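Uncharacterized protein PA0076 (Pseudomonas aeruginosa PAO1, PDB 2QNU) is a TagF protein associated with the type VI secretion system, whose precise role is not settled but probably lies in regulating that system. Local coordinates at residues B[36-39]-B[40-43]; B[46-49]-B[50-54]. All blocks are in the same frame, centred on the assembly; numbering follows the deposited sequence.

Contact 1 (36-39 with 40-43) is the last part of helix 23-44, and contact 2 (46-49 with 50-54) is the short helix 48-53 that follows it in the chain; their centres lie about 11 Å apart. Each has a buried and an exposed side, and the buried sides meet: Met37 and Gln41 of contact 1 pack on Trp48, Met37 also on Tyr52, and Ser40 forms a weak hydrogen bond with the indole N-H of Trp48. The chemistry differs with the place. Contact 1 carries charge on its outer side, an arginine-aspartate salt bridge, whereas contact 2 is mainly apolar, pairing two buried aromatic rings on one face and two leucines on the neighbouring, more exposed one.

Contact 1 of 2, residues B[36-39]-B[40-43]; sequences GMRA and SQDE
Ser40 and Gly36 meet on the buried side of the last turns of helix 23-44. With chi1 at 61° the serine hydroxyl folds back over the preceding turn. Ser40 OG lies 2.6 Å from Met37 O, and Ser40 OG lies 2.9 Å from Gly36 O; which of the two carbonyls takes its proton is not settled. Serine suits this place, since a hydroxyl this short can reach carbonyls of its own helix. Gly36, itself buried, also accepts the backbone N-H of Ser40. The long, flexible methionine at Met37, present here as selenomethionine and bent at chi2 and chi3, reaches Pro88 and Phe207 as well as the next helix. Its CE comes within 4.0 Å of Gln41 NE2.

The outer side is looser and charged. The bent chain of Arg38 brings its guanidinium forward along the helix, where NH2 donates to Asp42 OD1 at 2.6 Å with an N-H...O angle of 168°. The acceptor lies in the guanidinium plane, but the donor stands above the carboxylate plane; Arg38 NE adds a weak bond of 3.2 Å to the same Asp42 OD1. Gln41 CB lies over one guanidinium face, 3.5 Å from Arg38 NH2. Arginine has the length to reach the short aspartate one turn on, and both stay exposed. An i to i+4 salt bridge on one side and apolar packing on the other are typical of an amphipathic alpha-helix.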
ATOM      1  N   GLY B  36      -0.777  21.808  15.733  1.00 36.88           N
ATOM      2  CA  GLY B  36      -2.103  21.361  15.359  1.00 37.52           C
ATOM      3  C   GLY B  36      -3.173  22.002  16.234  1.00 38.06           C
ATOM      4  O   GLY B  36      -4.254  22.341  15.744  1.00 38.16           O
HETATM    5  N   MSE B  37      -2.891  22.085  17.540  1.00 38.65           N
HETATM    6  CA  MSE B  37      -3.841  22.574  18.520  1.00 38.71           C
HETATM    7  C   MSE B  37      -4.088  24.043  18.199  1.00 38.45           C
HETATM    8  O   MSE B  37      -5.206  24.458  17.998  1.00 38.36           O
HETATM    9  CB  MSE B  37      -3.288  22.422  19.950  1.00 39.15           C
HETATM   10  CG  MSE B  37      -3.233  20.968  20.499  1.00 40.25           C
HETATM   11 SE   MSE B  37      -5.066  20.203  20.909  1.00 55.04          SE
HETATM   12  CE  MSE B  37      -5.181  21.192  22.611  1.00 47.69           C
ATOM     13  N   ARG B  38      -3.003  24.792  18.093  1.00 38.74           N
ATOM     14  CA  ARG B  38      -3.018  26.211  17.742  1.00 38.25           C
ATOM     15  C   ARG B  38      -3.703  26.448  16.396  1.00 38.28           C
ATOM     16  O   ARG B  38      -4.582  27.303  16.307  1.00 38.42           O
ATOM     17  CB  ARG B  38      -1.596  26.713  17.788  1.00 37.81           C
ATOM     18  CG  ARG B  38      -1.380  28.213  17.577  1.00 42.78           C
ATOM     19  CD  ARG B  38      -1.935  29.062  18.758  1.00 48.91           C
ATOM     20  NE  ARG B  38      -3.258  29.574  18.399  1.00 52.19           N
ATOM     21  CZ  ARG B  38      -4.304  29.640  19.212  1.00 53.93           C
ATOM     22  NH1 ARG B  38      -4.231  29.275  20.499  1.00 55.51           N
ATOM     23  NH2 ARG B  38      -5.448  30.109  18.735  1.00 55.38           N
ATOM     24  N   ALA B  39      -3.381  25.698  15.347  1.00 37.27           N
ATOM     25  CA  ALA B  39      -4.074  25.936  14.066  1.00 37.38           C
ATOM     26  C   ALA B  39      -5.565  25.596  14.138  1.00 37.15           C
ATOM     27  O   ALA B  39      -6.386  26.362  13.671  1.00 37.24           O
ATOM     28  CB  ALA B  39      -3.421  25.169  12.913  1.00 38.41           C
ATOM     29  N   SER B  40      -5.919  24.452  14.735  1.00 37.02           N
ATOM     30  CA  SER B  40      -7.362  24.070  14.907  1.00 36.74           C
ATOM     31  C   SER B  40      -8.092  25.152  15.708  1.00 37.80           C
ATOM     32  O   SER B  40      -9.165  25.600  15.313  1.00 40.08           O
ATOM     33  CB  SER B  40      -7.487  22.710  15.573  1.00 35.30           C
ATOM     34  OG  SER B  40      -6.887  22.783  16.865  1.00 34.59           O
ATOM     35  N   GLN B  41      -7.470  25.631  16.782  1.00 38.38           N
ATOM     36  CA  GLN B  41      -8.010  26.750  17.548  1.00 38.88           C
ATOM     37  C   GLN B  41      -8.240  28.017  16.713  1.00 39.28           C
ATOM     38  O   GLN B  41      -9.290  28.615  16.805  1.00 36.83           O
ATOM     39  CB  GLN B  41      -7.140  27.047  18.785  1.00 38.60           C
ATOM     40  CG  GLN B  41      -7.302  25.933  19.850  1.00 37.92           C
ATOM     41  CD  GLN B  41      -6.242  25.937  20.948  1.00 39.80           C
ATOM     42  OE1 GLN B  41      -5.353  26.768  20.975  1.00 43.48           O
ATOM     43  NE2 GLN B  41      -6.331  24.963  21.857  1.00 42.93           N
ATOM     44  N   ASP B  42      -7.269  28.429  15.910  1.00 41.24           N
ATOM     45  CA  ASP B  42      -7.445  29.620  15.071  1.00 41.73           C
ATOM     46  C   ASP B  42      -8.576  29.431  14.043  1.00 42.19           C
ATOM     47  O   ASP B  42      -9.323  30.371  13.737  1.00 40.90           O
ATOM     48  CB  ASP B  42      -6.189  29.937  14.274  1.00 42.99           C
ATOM     49  CG  ASP B  42      -5.078  30.463  15.099  1.00 44.18           C
ATOM     50  OD1 ASP B  42      -5.280  30.862  16.244  1.00 43.25           O
ATOM     51  OD2 ASP B  42      -3.958  30.505  14.561  1.00 51.39           O
ATOM     52  N   GLU B  43      -8.645  28.238  13.467  1.00 42.01           N
ATOM     53  CA  GLU B  43      -9.628  27.941  12.421  1.00 43.73           C
ATOM     54  C   GLU B  43     -11.058  27.870  12.946  1.00 43.64           C
ATOM     55  O   GLU B  43     -11.993  28.384  12.321  1.00 43.64           O
ATOM     56  CB  GLU B  43      -9.284  26.622  11.729  1.00 43.48           C
ATOM     57  CG  GLU B  43      -8.305  26.816  10.543  1.00 47.74           C
ATOM     58  CD  GLU B  43      -7.326  25.623  10.326  1.00 48.04           C
ATOM     59  OE1 GLU B  43      -7.623  24.472  10.746  1.00 51.05           O
ATOM     60  OE2 GLU B  43      -6.233  25.888   9.758  1.00 51.29           O
TER

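Contact 2 of 2, residues B[46-49]-B[50-54]; sequences AAWL and DAYLT
Trp48 and Tyr52, one helical turn apart, lie side by side and point the same way, their rings in an offset stack. The centroid of the tryptophan six-membered ring is 4.6 Å from that of the tyrosine, and the planes are inclined by 19°. The outer corner of the indole does the touching: Trp48 CH2 lies over the tyrosine face, 3.6 Å from Tyr52 CG, while Trp48 CZ2 meets Tyr52 CD2 at 3.6 Å. Tyr52 CB adds a CH-pi contact over the indole face, 3.9 Å from the six-membered ring centroid. Both residues hold CG opposite the backbone N (chi1 -179° and 176°), which sends the two rings out along similar paths.

On the neighbouring, more exposed face Leu53 CD2 touches Leu49 CG at 3.5 Å, the branched chains crossing at a slant.

Beneath the side chains, Tyr52 N bonds to Trp48 O at 2.9 Å and helps to set the rise between the two residues. At the end of the helix Thr54 leaves helical geometry, and its OG1 donates to Asp50 O at 2.9 Å. Large flat side chains suit this buried face because they can stack together while each carries one polar group, the indole N-H facing Ser40 and the hydroxyl bonded to Ser79 O. The arrangement is an i to i+4 aromatic pair on a short helix, packed against the preceding helix 23-44 in a helix-turn-helix connection.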
ATOM      1  N   ALA B  46     -14.631  30.014  18.460  1.00 39.89           N
ATOM      2  CA  ALA B  46     -15.556  29.626  19.555  1.00 40.24           C
ATOM      3  C   ALA B  46     -16.027  28.185  19.487  1.00 39.40           C
ATOM      4  O   ALA B  46     -16.372  27.600  20.512  1.00 40.07           O
ATOM      5  CB  ALA B  46     -16.783  30.530  19.567  1.00 40.49           C
ATOM      6  N   ALA B  47     -16.055  27.638  18.279  1.00 39.42           N
ATOM      7  CA  ALA B  47     -16.456  26.250  18.040  1.00 39.70           C
ATOM      8  C   ALA B  47     -15.418  25.197  18.433  1.00 39.74           C
ATOM      9  O   ALA B  47     -15.718  24.002  18.389  1.00 39.80           O
ATOM     10  CB  ALA B  47     -16.825  26.080  16.566  1.00 39.98           C
ATOM     11  N   TRP B  48     -14.208  25.628  18.793  1.00 39.31           N
ATOM     12  CA  TRP B  48     -13.092  24.685  18.986  1.00 38.60           C
ATOM     13  C   TRP B  48     -13.357  23.681  20.112  1.00 38.75           C
ATOM     14  O   TRP B  48     -13.141  22.446  19.952  1.00 38.11           O
ATOM     15  CB  TRP B  48     -11.791  25.445  19.299  1.00 38.33           C
ATOM     16  CG  TRP B  48     -10.655  24.474  19.477  1.00 37.06           C
ATOM     17  CD1 TRP B  48      -9.941  23.860  18.466  1.00 37.90           C
ATOM     18  CD2 TRP B  48     -10.112  23.977  20.697  1.00 38.03           C
ATOM     19  NE1 TRP B  48      -9.021  22.992  19.006  1.00 38.25           N
ATOM     20  CE2 TRP B  48      -9.087  23.051  20.360  1.00 36.97           C
ATOM     21  CE3 TRP B  48     -10.376  24.209  22.042  1.00 38.22           C
ATOM     22  CZ2 TRP B  48      -8.351  22.381  21.316  1.00 38.74           C
ATOM     23  CZ3 TRP B  48      -9.633  23.508  22.996  1.00 38.33           C
ATOM     24  CH2 TRP B  48      -8.638  22.621  22.624  1.00 37.48           C
ATOM     25  N   LEU B  49     -13.785  24.198  21.276  1.00 37.94           N
ATOM     26  CA  LEU B  49     -13.805  23.403  22.500  1.00 38.22           C
ATOM     27  C   LEU B  49     -14.827  22.266  22.457  1.00 37.85           C
ATOM     28  O   LEU B  49     -14.537  21.134  22.845  1.00 36.85           O
ATOM     29  CB  LEU B  49     -13.993  24.293  23.705  1.00 39.13           C
ATOM     30  CG  LEU B  49     -14.085  23.577  25.030  1.00 38.36           C
ATOM     31  CD1 LEU B  49     -12.803  22.863  25.402  1.00 41.03           C
ATOM     32  CD2 LEU B  49     -14.491  24.596  26.104  1.00 39.74           C
ATOM     33  N   ASP B  50     -15.962  22.560  21.860  1.00 37.86           N
ATOM     34  CA  ASP B  50     -17.001  21.570  21.605  1.00 39.41           C
ATOM     35  C   ASP B  50     -16.568  20.462  20.688  1.00 39.27           C
ATOM     36  O   ASP B  50     -16.852  19.265  20.932  1.00 40.65           O
ATOM     37  CB  ASP B  50     -18.204  22.277  20.973  1.00 38.96           C
ATOM     38  CG  ASP B  50     -18.921  23.242  21.970  1.00 43.43           C
ATOM     39  OD1 ASP B  50     -18.530  23.318  23.174  1.00 43.51           O
ATOM     40  OD2 ASP B  50     -19.859  23.965  21.533  1.00 46.77           O
ATOM     41  N   ALA B  51     -15.895  20.851  19.612  1.00 37.63           N
ATOM     42  CA  ALA B  51     -15.311  19.854  18.665  1.00 37.65           C
ATOM     43  C   ALA B  51     -14.277  18.937  19.318  1.00 36.19           C
ATOM     44  O   ALA B  51     -14.336  17.694  19.167  1.00 37.93           O
ATOM     45  CB  ALA B  51     -14.674  20.607  17.476  1.00 36.74           C
ATOM     46  N   TYR B  52     -13.327  19.553  20.006  1.00 36.15           N
ATOM     47  CA  TYR B  52     -12.232  18.891  20.702  1.00 37.00           C
ATOM     48  C   TYR B  52     -12.735  17.852  21.733  1.00 38.25           C
ATOM     49  O   TYR B  52     -12.295  16.684  21.752  1.00 39.20           O
ATOM     50  CB  TYR B  52     -11.370  19.926  21.408  1.00 35.42           C
ATOM     51  CG  TYR B  52     -10.198  19.379  22.274  1.00 36.24           C
ATOM     52  CD1 TYR B  52     -10.255  19.410  23.685  1.00 36.72           C
ATOM     53  CD2 TYR B  52      -9.029  18.863  21.693  1.00 38.23           C
ATOM     54  CE1 TYR B  52      -9.193  18.953  24.491  1.00 34.80           C
ATOM     55  CE2 TYR B  52      -7.970  18.399  22.492  1.00 37.31           C
ATOM     56  CZ  TYR B  52      -8.053  18.455  23.883  1.00 36.31           C
ATOM     57  OH  TYR B  52      -7.014  18.048  24.651  1.00 36.61           O
ATOM     58  N   LEU B  53     -13.632  18.313  22.588  1.00 38.12           N
ATOM     59  CA  LEU B  53     -14.178  17.493  23.711  1.00 38.88           C
ATOM     60  C   LEU B  53     -14.915  16.278  23.263  1.00 38.33           C
ATOM     61  O   LEU B  53     -14.889  15.262  23.961  1.00 39.27           O
ATOM     62  CB  LEU B  53     -15.129  18.337  24.491  1.00 38.14           C
ATOM     63  CG  LEU B  53     -14.612  19.059  25.708  1.00 41.70           C
ATOM     64  CD1 LEU B  53     -13.160  19.251  25.860  1.00 41.08           C
ATOM     65  CD2 LEU B  53     -15.371  20.368  25.795  1.00 43.58           C
ATOM     66  N   THR B  54     -15.557  16.339  22.103  1.00 37.75           N
ATOM     67  CA  THR B  54     -16.308  15.192  21.646  1.00 38.95           C
ATOM     68  C   THR B  54     -15.688  14.455  20.476  1.00 38.26           C
ATOM     69  O   THR B  54     -16.391  13.678  19.813  1.00 38.18           O
ATOM     70  CB  THR B  54     -17.687  15.623  21.196  1.00 39.66           C
ATOM     71  OG1 THR B  54     -17.525  16.599  20.154  1.00 42.31           O
ATOM     72  CG2 THR B  54     -18.477  16.223  22.379  1.00 42.38           C
TER